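Local atomic coordinates of fimbrial structural subunit (Actinomyces naeslundii, PDB entry 3QDH), a protein that forms the shaft of Actinomyces type 2 fimbriae and probably mediates adhesion to streptococci and host cells during oral biofilm development. Residues 7-12 and 230-235; 180-185 and 212-217; 194-199 and 245-250; 249-254 and 266-271. All blocks are in the same frame, centred on the assembly; numbering follows the deposited sequence.

Contact 1 of 4, residues 7-12 and 230-235; sequences EKSIQE and DSIDGA
I10 and I232 meet where a strand end of the Sgo0707 N2-type (CnaA-like) module faces a loop of the SpaA-like (CnaB-type) module, the two C-terminal domains of the pilin that make up this chain; an Asx turn shapes the loop. The apolar part of the contact rests on these two isoleucines. I232 CG1 packs 4.0 Å from I10 CB, with the two branched chains crossing obliquely. Because chi2 of I232 is -62°, its chain folds back instead of extending, and I232 CD1 comes to lie 3.7 Å from S9 OG. The extended end of I10 and the side chain of D230 slide past each other in opposite directions, I10 CD1 3.8 Å from D230 CB. V154 of strand 154-165 touches both isoleucines, while I24 and F26 back I10 from strand 23-31.

The polar part is sparse. I10 N is buried with CG1 of I232 at 3.8 Å, and it has no partner in the model. A water lies between Q11 O and D230 OD2, but its short distance to the carboxylate leaves that link doubtful. R237 ties the two segments more clearly, because it forms a salt bridge with D230 OD1 and also donates to I10 O.

One residue before S9, K8 leads away from the loop, and its NZ is linked to N121 CG, an intramolecular isopeptide bond. Within the loop, the Asx turn is closed by I232 N donating to D230 OD1 over 3.1 Å at 151°, a bond that meets the carboxylate on its anti side, 24° out of plane.

Contact 2 of 4, residues 180-185 and 212-217; sequences GAQFQL and TLTTDA
Q182 lays its side chain alongside T214, both pointing the same way, with Q182 CG 3.5 Å from T214 OG1. The pair sits on an antiparallel ladder of the SpaA-like, CnaB-type sandwich, in which short strand 213-214 borders strand 182-188. Q182 and T214 form a non-hydrogen-bonded pair, and Q182 NE2 adds only a weak bond to T214 OG1. Next to it, F183 and L213 form a hydrogen-bonded pair: F183 N donates to L213 O over 2.8 Å, and L213 N returns a bond to F183 O over 2.9 Å. Their side chains take the face opposite to that of Q182 and T214, where L213 CD1 meets L185 CD1 at 3.8 Å. I221 of strand 220-230 covers L213, F183 and T215 there. T215 CG2 approaches the F183 ring at its edge, near the ring plane.

Past the strand end, T215 N donates to A181 O over 3.0 Å and carries the register on. T215 OG1 stands between its own backbone N and carbonyl carbon (chi1 59°), where A181 N donates to it over 3.0 Å, while L178 O is its stronger partner. The last link is nearly straight: G180 N donates to T215 O over 3.0 Å at 175°.

Contact 3 of 4, residues 194-199 and 245-250; sequences GTCTKD and ARCYVL
C196 and C247 point their CB atoms at each other from an irregular loop and from strand 245-254, and C196 SG and C247 SG are joined 2.0 Å apart as a disulfide. In both cysteines SG lies beside the backbone N and opposite the carbonyl carbon, with nearly equal chi1 values of -61° and -59°. The bridge itself has a chi3 of -79°, a left-handed twist not far from the perpendicular setting of an unstrained disulfide. C196 CB and C247 CB end up 3.7 Å apart.

Two residues further on, V249 offers its paired methyls to the loop backbone. V249 CG1, placed opposite its own N, lies 3.6 Å from K198 O. V249 CG2, on the N side, is turned to D199 O at 3.4 Å and to T197 O at 3.6 Å. The loop thus presents three successive carbonyl oxygens to one valine, while the side chains of T197, K198 and D199 leave their CA atoms in directions away from the strand.

Between disulfide and valine, a water gives the polar link that the chains do not make directly: it donates to T197 O over 2.7 Å and to Y248 O over 2.8 Å. P270 of the next strand borders the same region, touching C196 and K198. On the far face of strand 245-254, Y248 turns its ring inward, where its OH bonds F227 O.

The arrangement is a loop-to-strand disulfide, tying a surface loop to an inner strand of the SpaA-like, CnaB-type sandwich and adding a covalent bond to a fold built mainly from sheet pairing.

Contact 4 of 4, residues 249-254 and 266-271; sequences VLVETK and GAVTPV
V249 touches V268 methyl to methyl: V249 CG1 and V268 CG1, each opposite its own backbone N, are 3.5 Å apart, tighter than a usual van der Waals contact. V249 itself forms a non-hydrogen-bonded pair with P270, on strands that run antiparallel at 154°.

L250 follows as the hydrogen-bonded partner of T269. L250 N donates to T269 O over 2.7 Å from a position tilted out of the carbonyl plane. The return bond, T269 N to L250 O over 2.6 Å, lies in the carbonyl plane and is nearly straight at 175°. The L250 side chain drops to the opposite face, near V271 CG1, and packs on F183 and I163 in the sandwich core.

V251 returns to the V249 face and lies side by side with V268, V251 CG2 to V268 CG2 at 4.0 Å, both pointing the same way. Its CA also faces A267 O.

E252 ends the pairing. E252 N donates to A267 O over 2.8 Å at 172°, and E252 CB meets A267 CB at 4.1 Å. Beyond CG the glutamate runs on extended, touching K165 and F183. T253 and K254 then both face Q182 of the other neighbouring strand, which makes a classic beta bulge.

With Y248 just before it, the segment carries the first part of the E-box of CnaB-type pilin domains, E252 being its glutamate.

How the contacts relate
Contacts 2 and 4 are ladders of one antiparallel sheet of the SpaA-like module, and contact 3 ties a loop to a strand of it, while contact 1 joins that module to the N2-type one, its centre 23 Å or more from the centres of the others. Contact 4 is the most buried; contacts 1, 2 and 3 are partly buried, with contact 3 facing the surface through its loop. Strand 245-254 serves contacts 3 and 4, which share V249 and L250, and strand 182-188 of contact 2 lies beside it, so that F183 and L185 pack on L250. Backbone ladders carry contacts 2 and 4, a disulfide carries contact 3, and contact 1 relies on isoleucine packing, with R237 bonding both segments.

Contact 1 of 4, residues 7-12 and 230-235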
loop_
_atom_site.group_PDB
_atom_site.type_symbol
_atom_site.label_atom_id
_atom_site.label_comp_id
_atom_site.label_asym_id
_atom_site.label_seq_id
_atom_site.Cartn_x
_atom_site.Cartn_y
_atom_site.Cartn_z
ATOM N N GLU A 7 14.870 6.575 4.164
ATOM C CA GLU A 7 14.686 5.312 3.469
ATOM C C GLU A 7 13.205 4.977 3.426
ATOM O O GLU A 7 12.488 5.174 4.414
ATOM C CB GLU A 7 15.481 4.185 4.149
ATOM C CG GLU A 7 17.016 4.307 4.013
ATOM C CD GLU A 7 17.591 5.477 4.794
ATOM O OE1 GLU A 7 17.406 5.521 6.025
ATOM O OE2 GLU A 7 18.243 6.370 4.197
ATOM N N LYS A 8 12.747 4.458 2.292
ATOM C CA LYS A 8 11.347 4.081 2.160
ATOM C C LYS A 8 11.221 2.644 1.664
ATOM O O LYS A 8 12.016 2.189 0.822
ATOM C CB LYS A 8 10.611 5.064 1.229
ATOM C CG LYS A 8 9.114 4.814 1.103
ATOM C CD LYS A 8 8.381 5.993 0.455
ATOM C CE LYS A 8 6.876 5.714 0.471
ATOM N NZ LYS A 8 5.969 6.837 0.062
ATOM N N SER A 9 10.236 1.933 2.212
ATOM C CA SER A 9 9.914 0.576 1.785
ATOM C C SER A 9 8.410 0.434 1.572
ATOM O O SER A 9 7.674 1.435 1.543
ATOM C CB SER A 9 10.403 -0.442 2.825
ATOM O OG SER A 9 10.308 -1.768 2.318
ATOM N N ILE A 10 7.962 -0.808 1.395
ATOM C CA ILE A 10 6.533 -1.140 1.296
ATOM C C ILE A 10 6.256 -2.435 2.064
ATOM O O ILE A 10 6.994 -3.409 1.933
ATOM C CB ILE A 10 6.057 -1.371 -0.177
ATOM C CG1 ILE A 10 6.513 -0.245 -1.112
ATOM C CG2 ILE A 10 4.528 -1.502 -0.239
ATOM C CD1 ILE A 10 6.324 -0.575 -2.614
ATOM N N GLN A 11 5.199 -2.435 2.868
ATOM C CA GLN A 11 4.728 -3.646 3.521
ATOM C C GLN A 11 4.259 -4.674 2.488
ATOM O O GLN A 11 3.572 -4.316 1.532
ATOM C CB GLN A 11 3.542 -3.318 4.433
ATOM C CG GLN A 11 3.866 -3.261 5.910
ATOM C CD GLN A 11 2.707 -3.770 6.753
ATOM O OE1 GLN A 11 1.555 -3.402 6.529
ATOM N NE2 GLN A 11 3.007 -4.638 7.718
ATOM N N GLU A 12 4.638 -5.938 2.687
ATOM C CA GLU A 12 4.033 -7.071 1.968
ATOM C C GLU A 12 2.548 -6.804 1.751
ATOM O O GLU A 12 1.787 -6.762 2.719
ATOM C CB GLU A 12 4.131 -8.341 2.814
ATOM C CG GLU A 12 5.308 -9.247 2.587
ATOM C CD GLU A 12 5.034 -10.641 3.140
ATOM O OE1 GLU A 12 5.422 -10.922 4.303
ATOM O OE2 GLU A 12 4.400 -11.446 2.422
ATOM N N ASP A 230 5.628 -5.500 -6.280
ATOM C CA ASP A 230 6.241 -4.249 -5.825
ATOM C C ASP A 230 7.757 -4.231 -6.031
ATOM O O ASP A 230 8.355 -5.244 -6.401
ATOM C CB ASP A 230 5.824 -3.897 -4.381
ATOM C CG ASP A 230 6.315 -4.906 -3.356
ATOM O OD1 ASP A 230 7.518 -5.239 -3.358
ATOM O OD2 ASP A 230 5.499 -5.357 -2.522
ATOM N N SER A 231 8.364 -3.070 -5.791
ATOM C CA SER A 231 9.766 -2.836 -6.118
ATOM C C SER A 231 10.732 -3.305 -5.019
ATOM O O SER A 231 11.945 -3.143 -5.154
ATOM C CB SER A 231 9.991 -1.352 -6.434
ATOM O OG SER A 231 9.669 -0.531 -5.315
ATOM N N ILE A 232 10.198 -3.893 -3.949
ATOM C CA ILE A 232 11.034 -4.322 -2.818
ATOM C C ILE A 232 11.534 -5.748 -2.999
ATOM O O ILE A 232 10.754 -6.643 -3.304
ATOM C CB ILE A 232 10.275 -4.234 -1.465
ATOM C CG1 ILE A 232 9.535 -2.892 -1.326
ATOM C CG2 ILE A 232 11.237 -4.493 -0.284
ATOM C CD1 ILE A 232 10.440 -1.657 -1.340
ATOM N N ASP A 233 12.827 -5.956 -2.806
ATOM C CA ASP A 233 13.396 -7.311 -2.848
ATOM C C ASP A 233 13.449 -7.925 -1.447
ATOM O O ASP A 233 13.346 -7.215 -0.441
ATOM C CB ASP A 233 14.792 -7.289 -3.473
ATOM C CG ASP A 233 15.031 -8.456 -4.434
ATOM O OD1 ASP A 233 14.110 -9.299 -4.639
ATOM O OD2 ASP A 233 16.144 -8.510 -4.997
ATOM N N GLY A 234 13.601 -9.243 -1.379
ATOM C CA GLY A 234 13.674 -9.921 -0.092
ATOM C C GLY A 234 12.956 -11.247 -0.058
ATOM O O GLY A 234 11.962 -11.451 -0.762
ATOM N N ALA A 235 13.474 -12.146 0.777
ATOM C CA ALA A 235 12.980 -13.511 0.895
ATOM C C ALA A 235 11.536 -13.580 1.375
ATOM O O ALA A 235 11.131 -12.816 2.253
ATOM C CB ALA A 235 13.881 -14.304 1.843
HETATM O O HOH W 1 3.423 -4.717 -1.202
#

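Contact 2 of 4, residues 180-185 and 212-217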
loop_
_atom_site.group_PDB
_atom_site.type_symbol
_atom_site.label_atom_id
_atom_site.label_comp_id
_atom_site.label_asym_id
_atom_site.label_seq_id
_atom_site.Cartn_x
_atom_site.Cartn_y
_atom_site.Cartn_z
ATOM N N GLY A 180 -26.580 -11.481 -12.195
ATOM C CA GLY A 180 -26.805 -12.278 -10.996
ATOM C C GLY A 180 -25.876 -13.458 -10.810
ATOM O O GLY A 180 -26.006 -14.196 -9.837
ATOM N N ALA A 181 -24.950 -13.651 -11.746
ATOM C CA ALA A 181 -23.910 -14.656 -11.587
ATOM C C ALA A 181 -22.957 -14.200 -10.484
ATOM O O ALA A 181 -22.657 -13.011 -10.367
ATOM C CB ALA A 181 -23.163 -14.863 -12.891
ATOM N N GLN A 182 -22.500 -15.144 -9.669
ATOM C CA GLN A 182 -21.641 -14.808 -8.539
ATOM C C GLN A 182 -20.270 -15.477 -8.601
ATOM O O GLN A 182 -20.154 -16.659 -8.929
ATOM C CB GLN A 182 -22.354 -15.063 -7.205
ATOM C CG GLN A 182 -23.443 -14.033 -6.900
ATOM C CD GLN A 182 -24.033 -14.159 -5.504
ATOM O OE1 GLN A 182 -23.793 -15.132 -4.792
ATOM N NE2 GLN A 182 -24.818 -13.165 -5.110
ATOM N N PHE A 183 -19.239 -14.692 -8.289
ATOM C CA PHE A 183 -17.843 -15.124 -8.362
ATOM C C PHE A 183 -17.080 -14.729 -7.097
ATOM O O PHE A 183 -17.497 -13.836 -6.358
ATOM C CB PHE A 183 -17.137 -14.489 -9.572
ATOM C CG PHE A 183 -17.623 -14.984 -10.912
ATOM C CD1 PHE A 183 -17.005 -16.065 -11.538
ATOM C CD2 PHE A 183 -18.673 -14.343 -11.571
ATOM C CE1 PHE A 183 -17.440 -16.513 -12.791
ATOM C CE2 PHE A 183 -19.112 -14.782 -12.824
ATOM C CZ PHE A 183 -18.498 -15.867 -13.432
ATOM N N GLN A 184 -15.961 -15.411 -6.863
ATOM C CA GLN A 184 -15.029 -15.083 -5.786
ATOM C C GLN A 184 -13.598 -15.186 -6.318
ATOM O O GLN A 184 -13.297 -16.062 -7.132
ATOM C CB GLN A 184 -15.224 -16.022 -4.585
ATOM C CG GLN A 184 -16.566 -15.861 -3.865
ATOM C CD GLN A 184 -16.570 -16.449 -2.465
ATOM O OE1 GLN A 184 -16.133 -17.580 -2.245
ATOM N NE2 GLN A 184 -17.085 -15.683 -1.509
ATOM N N LEU A 185 -12.728 -14.280 -5.873
ATOM C CA LEU A 185 -11.336 -14.248 -6.328
ATOM C C LEU A 185 -10.367 -14.798 -5.285
ATOM O O LEU A 185 -10.479 -14.490 -4.096
ATOM C CB LEU A 185 -10.924 -12.826 -6.726
ATOM C CG LEU A 185 -11.277 -12.367 -8.142
ATOM C CD1 LEU A 185 -11.361 -10.849 -8.214
ATOM C CD2 LEU A 185 -10.282 -12.913 -9.172
ATOM N N THR A 212 -17.797 -11.323 -2.364
ATOM C CA THR A 212 -18.617 -11.950 -3.399
ATOM C C THR A 212 -18.911 -10.923 -4.479
ATOM O O THR A 212 -19.359 -9.816 -4.185
ATOM C CB THR A 212 -19.934 -12.525 -2.832
ATOM O OG1 THR A 212 -19.635 -13.448 -1.781
ATOM C CG2 THR A 212 -20.717 -13.257 -3.915
ATOM N N LEU A 213 -18.643 -11.300 -5.724
ATOM C CA LEU A 213 -18.843 -10.413 -6.860
ATOM C C LEU A 213 -20.046 -10.869 -7.671
ATOM O O LEU A 213 -20.191 -12.058 -7.960
ATOM C CB LEU A 213 -17.586 -10.377 -7.734
ATOM C CG LEU A 213 -16.263 -10.063 -7.018
ATOM C CD1 LEU A 213 -15.076 -10.309 -7.935
ATOM C CD2 LEU A 213 -16.247 -8.640 -6.467
ATOM N N THR A 214 -20.898 -9.914 -8.029
ATOM C CA THR A 214 -22.136 -10.194 -8.758
ATOM C C THR A 214 -22.180 -9.408 -10.059
ATOM O O THR A 214 -21.995 -8.185 -10.062
ATOM C CB THR A 214 -23.377 -9.852 -7.901
ATOM O OG1 THR A 214 -23.277 -10.515 -6.635
ATOM C CG2 THR A 214 -24.677 -10.286 -8.601
ATOM N N THR A 215 -22.414 -10.123 -11.158
ATOM C CA THR A 215 -22.548 -9.522 -12.484
ATOM C C THR A 215 -23.787 -8.634 -12.560
ATOM O O THR A 215 -24.855 -8.988 -12.041
ATOM C CB THR A 215 -22.632 -10.592 -13.599
ATOM O OG1 THR A 215 -23.757 -11.449 -13.364
ATOM C CG2 THR A 215 -21.360 -11.433 -13.653
ATOM N N ASP A 216 -23.634 -7.482 -13.207
ATOM C CA ASP A 216 -24.723 -6.519 -13.339
ATOM C C ASP A 216 -25.619 -6.858 -14.536
ATOM O O ASP A 216 -25.494 -7.935 -15.126
ATOM C CB ASP A 216 -24.181 -5.080 -13.419
ATOM C CG ASP A 216 -23.130 -4.888 -14.513
ATOM O OD1 ASP A 216 -23.062 -5.697 -15.464
ATOM O OD2 ASP A 216 -22.369 -3.902 -14.422
ATOM N N ALA A 217 -26.512 -5.935 -14.889
ATOM C CA ALA A 217 -27.462 -6.135 -15.993
ATOM C C ALA A 217 -26.781 -6.473 -17.324
ATOM O O ALA A 217 -27.363 -7.170 -18.164
ATOM C CB ALA A 217 -28.368 -4.913 -16.145
#

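Contact 3 of 4, residues 194-199 and 245-250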
loop_
_atom_site.group_PDB
_atom_site.type_symbol
_atom_site.label_atom_id
_atom_site.label_comp_id
_atom_site.label_asym_id
_atom_site.label_seq_id
_atom_site.Cartn_x
_atom_site.Cartn_y
_atom_site.Cartn_z
ATOM N N GLY A 194 4.315 -18.324 -16.082
ATOM C CA GLY A 194 4.243 -17.873 -17.473
ATOM C C GLY A 194 2.863 -18.160 -18.039
ATOM O O GLY A 194 2.340 -17.394 -18.851
ATOM N N THR A 195 2.283 -19.275 -17.597
ATOM C CA THR A 195 0.909 -19.649 -17.921
ATOM C C THR A 195 0.169 -19.936 -16.616
ATOM O O THR A 195 0.512 -20.878 -15.894
ATOM C CB THR A 195 0.864 -20.890 -18.848
ATOM O OG1 THR A 195 1.568 -20.603 -20.064
ATOM C CG2 THR A 195 -0.582 -21.287 -19.173
ATOM N N CYS A 196 -0.839 -19.116 -16.321
ATOM C CA CYS A 196 -1.579 -19.200 -15.056
ATOM C C CYS A 196 -2.393 -20.493 -14.908
ATOM O O CYS A 196 -2.912 -21.027 -15.890
ATOM C CB CYS A 196 -2.475 -17.968 -14.874
ATOM S SG CYS A 196 -1.570 -16.389 -14.820
ATOM N N THR A 197 -2.504 -20.963 -13.667
ATOM C CA THR A 197 -3.065 -22.276 -13.336
ATOM C C THR A 197 -4.309 -22.160 -12.434
ATOM O O THR A 197 -4.525 -21.129 -11.790
ATOM C CB THR A 197 -1.974 -23.162 -12.657
ATOM O OG1 THR A 197 -0.861 -23.318 -13.547
ATOM C CG2 THR A 197 -2.506 -24.539 -12.284
ATOM N N LYS A 198 -5.120 -23.218 -12.395
ATOM C CA LYS A 198 -6.319 -23.277 -11.548
ATOM C C LYS A 198 -6.025 -23.403 -10.044
ATOM O O LYS A 198 -6.928 -23.236 -9.221
ATOM C CB LYS A 198 -7.230 -24.434 -11.984
ATOM C CG LYS A 198 -8.004 -24.193 -13.270
ATOM C CD LYS A 198 -8.894 -25.392 -13.602
ATOM C CE LYS A 198 -9.852 -25.102 -14.753
ATOM N NZ LYS A 198 -9.174 -24.789 -16.046
ATOM N N ASP A 199 -4.773 -23.702 -9.697
ATOM C CA ASP A 199 -4.367 -23.926 -8.301
ATOM C C ASP A 199 -4.455 -22.674 -7.426
ATOM O O ASP A 199 -3.836 -21.651 -7.724
ATOM C CB ASP A 199 -2.957 -24.521 -8.242
ATOM C CG ASP A 199 -2.940 -26.005 -8.539
ATOM O OD1 ASP A 199 -2.552 -26.384 -9.663
ATOM O OD2 ASP A 199 -3.333 -26.793 -7.650
ATOM N N ALA A 245 2.979 -8.723 -14.407
ATOM C CA ALA A 245 1.751 -9.514 -14.452
ATOM C C ALA A 245 1.724 -10.501 -13.288
ATOM O O ALA A 245 2.773 -10.975 -12.859
ATOM C CB ALA A 245 1.636 -10.257 -15.790
ATOM N N ARG A 246 0.528 -10.798 -12.777
ATOM C CA ARG A 246 0.356 -11.751 -11.676
ATOM C C ARG A 246 -0.897 -12.605 -11.879
ATOM O O ARG A 246 -1.914 -12.111 -12.378
ATOM C CB ARG A 246 0.290 -11.023 -10.325
ATOM C CG ARG A 246 0.409 -11.943 -9.112
ATOM C CD ARG A 246 0.109 -11.228 -7.800
ATOM N NE ARG A 246 -0.160 -12.174 -6.714
ATOM C CZ ARG A 246 0.629 -12.384 -5.662
ATOM N NH1 ARG A 246 1.766 -11.709 -5.513
ATOM N NH2 ARG A 246 0.274 -13.273 -4.746
ATOM N N CYS A 247 -0.811 -13.877 -11.488
ATOM C CA CYS A 247 -1.921 -14.827 -11.608
ATOM C C CYS A 247 -2.855 -14.807 -10.403
ATOM O O CYS A 247 -2.416 -14.730 -9.247
ATOM C CB CYS A 247 -1.407 -16.260 -11.783
ATOM S SG CYS A 247 -0.356 -16.571 -13.201
ATOM N N TYR A 248 -4.149 -14.895 -10.699
ATOM C CA TYR A 248 -5.183 -15.110 -9.698
ATOM C C TYR A 248 -6.105 -16.247 -10.159
ATOM O O TYR A 248 -6.008 -16.709 -11.300
ATOM C CB TYR A 248 -5.997 -13.836 -9.483
ATOM C CG TYR A 248 -5.298 -12.756 -8.691
ATOM C CD1 TYR A 248 -5.511 -12.630 -7.320
ATOM C CD2 TYR A 248 -4.441 -11.846 -9.313
ATOM C CE1 TYR A 248 -4.883 -11.636 -6.581
ATOM C CE2 TYR A 248 -3.804 -10.840 -8.579
ATOM C CZ TYR A 248 -4.033 -10.746 -7.213
ATOM O OH TYR A 248 -3.426 -9.764 -6.469
ATOM N N VAL A 249 -6.981 -16.692 -9.263
ATOM C CA VAL A 249 -7.925 -17.774 -9.556
ATOM C C VAL A 249 -9.366 -17.307 -9.322
ATOM O O VAL A 249 -9.744 -16.935 -8.205
ATOM C CB VAL A 249 -7.613 -19.049 -8.726
ATOM C CG1 VAL A 249 -8.674 -20.126 -8.947
ATOM C CG2 VAL A 249 -6.231 -19.591 -9.075
ATOM N N LEU A 250 -10.156 -17.319 -10.393
ATOM C CA LEU A 250 -11.564 -16.930 -10.334
ATOM C C LEU A 250 -12.461 -18.160 -10.187
ATOM O O LEU A 250 -12.351 -19.111 -10.956
ATOM C CB LEU A 250 -11.944 -16.125 -11.581
ATOM C CG LEU A 250 -13.323 -15.462 -11.633
ATOM C CD1 LEU A 250 -13.449 -14.369 -10.581
ATOM C CD2 LEU A 250 -13.593 -14.903 -13.027
HETATM O O HOH W 2 -3.895 -18.479 -11.706
#

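Contact 4 of 4, residues 249-254 and 266-271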
loop_
_atom_site.group_PDB
_atom_site.type_symbol
_atom_site.label_atom_id
_atom_site.label_comp_id
_atom_site.label_asym_id
_atom_site.label_seq_id
_atom_site.Cartn_x
_atom_site.Cartn_y
_atom_site.Cartn_z
ATOM N N VAL A 249 -6.981 -16.692 -9.263
ATOM C CA VAL A 249 -7.925 -17.774 -9.556
ATOM C C VAL A 249 -9.366 -17.307 -9.322
ATOM O O VAL A 249 -9.744 -16.935 -8.205
ATOM C CB VAL A 249 -7.613 -19.049 -8.726
ATOM C CG1 VAL A 249 -8.674 -20.126 -8.947
ATOM C CG2 VAL A 249 -6.231 -19.591 -9.075
ATOM N N LEU A 250 -10.156 -17.319 -10.393
ATOM C CA LEU A 250 -11.564 -16.930 -10.334
ATOM C C LEU A 250 -12.461 -18.160 -10.187
ATOM O O LEU A 250 -12.351 -19.111 -10.956
ATOM C CB LEU A 250 -11.944 -16.125 -11.581
ATOM C CG LEU A 250 -13.323 -15.462 -11.633
ATOM C CD1 LEU A 250 -13.449 -14.369 -10.581
ATOM C CD2 LEU A 250 -13.593 -14.903 -13.027
ATOM N N VAL A 251 -13.340 -18.129 -9.191
ATOM C CA VAL A 251 -14.245 -19.241 -8.906
ATOM C C VAL A 251 -15.695 -18.772 -9.022
ATOM O O VAL A 251 -16.091 -17.816 -8.357
ATOM C CB VAL A 251 -13.993 -19.831 -7.488
ATOM C CG1 VAL A 251 -15.009 -20.930 -7.152
ATOM C CG2 VAL A 251 -12.573 -20.372 -7.376
ATOM N N GLU A 252 -16.476 -19.439 -9.872
ATOM C CA GLU A 252 -17.919 -19.189 -9.943
ATOM C C GLU A 252 -18.628 -19.900 -8.790
ATOM O O GLU A 252 -18.504 -21.116 -8.623
ATOM C CB GLU A 252 -18.505 -19.611 -11.297
ATOM C CG GLU A 252 -19.844 -18.932 -11.605
ATOM C CD GLU A 252 -20.530 -19.429 -12.876
ATOM O OE1 GLU A 252 -19.882 -20.081 -13.727
ATOM O OE2 GLU A 252 -21.738 -19.149 -13.026
ATOM N N THR A 253 -19.355 -19.126 -7.992
ATOM C CA THR A 253 -20.010 -19.645 -6.795
ATOM C C THR A 253 -21.522 -19.818 -6.973
ATOM O O THR A 253 -22.148 -20.624 -6.274
ATOM C CB THR A 253 -19.726 -18.755 -5.575
ATOM O OG1 THR A 253 -19.883 -17.377 -5.939
ATOM C CG2 THR A 253 -18.300 -18.990 -5.065
ATOM N N LYS A 254 -22.097 -19.057 -7.904
ATOM C CA LYS A 254 -23.526 -19.142 -8.210
ATOM C C LYS A 254 -23.803 -18.827 -9.679
ATOM O O LYS A 254 -23.394 -17.779 -10.200
ATOM C CB LYS A 254 -24.346 -18.216 -7.300
ATOM C CG LYS A 254 -25.862 -18.461 -7.360
ATOM C CD LYS A 254 -26.660 -17.378 -6.640
ATOM C CE LYS A 254 -26.878 -16.144 -7.509
ATOM N NZ LYS A 254 -27.717 -16.403 -8.724
ATOM N N GLY A 266 -14.679 -27.154 -13.477
ATOM C CA GLY A 266 -15.415 -26.465 -14.531
ATOM C C GLY A 266 -15.710 -25.015 -14.194
ATOM O O GLY A 266 -15.791 -24.171 -15.084
ATOM N N ALA A 267 -15.863 -24.732 -12.901
ATOM C CA ALA A 267 -16.243 -23.405 -12.416
ATOM C C ALA A 267 -15.049 -22.556 -11.951
ATOM O O ALA A 267 -15.237 -21.491 -11.353
ATOM C CB ALA A 267 -17.274 -23.536 -11.295
ATOM N N VAL A 268 -13.835 -23.026 -12.239
ATOM C CA VAL A 268 -12.601 -22.349 -11.819
ATOM C C VAL A 268 -11.819 -21.822 -13.030
ATOM O O VAL A 268 -11.487 -22.580 -13.940
ATOM C CB VAL A 268 -11.708 -23.286 -10.953
ATOM C CG1 VAL A 268 -10.356 -22.644 -10.658
ATOM C CG2 VAL A 268 -12.415 -23.671 -9.647
ATOM N N THR A 269 -11.527 -20.520 -13.029
ATOM C CA THR A 269 -10.832 -19.874 -14.143
ATOM C C THR A 269 -9.546 -19.164 -13.689
ATOM O O THR A 269 -9.590 -18.297 -12.812
ATOM C CB THR A 269 -11.761 -18.873 -14.875
ATOM O OG1 THR A 269 -12.968 -19.538 -15.266
ATOM C CG2 THR A 269 -11.085 -18.289 -16.115
ATOM N N PRO A 270 -8.395 -19.539 -14.283
ATOM C CA PRO A 270 -7.147 -18.807 -14.044
ATOM C C PRO A 270 -7.145 -17.468 -14.779
ATOM O O PRO A 270 -7.480 -17.417 -15.962
ATOM C CB PRO A 270 -6.073 -19.730 -14.639
ATOM C CG PRO A 270 -6.745 -21.057 -14.843
ATOM C CD PRO A 270 -8.173 -20.724 -15.128
ATOM N N VAL A 271 -6.772 -16.394 -14.083
ATOM C CA VAL A 271 -6.716 -15.060 -14.697
ATOM C C VAL A 271 -5.345 -14.383 -14.536
ATOM O O VAL A 271 -4.773 -14.376 -13.447
ATOM C CB VAL A 271 -7.851 -14.121 -14.184
ATOM C CG1 VAL A 271 -9.214 -14.611 -14.661
ATOM C CG2 VAL A 271 -7.832 -13.997 -12.660
#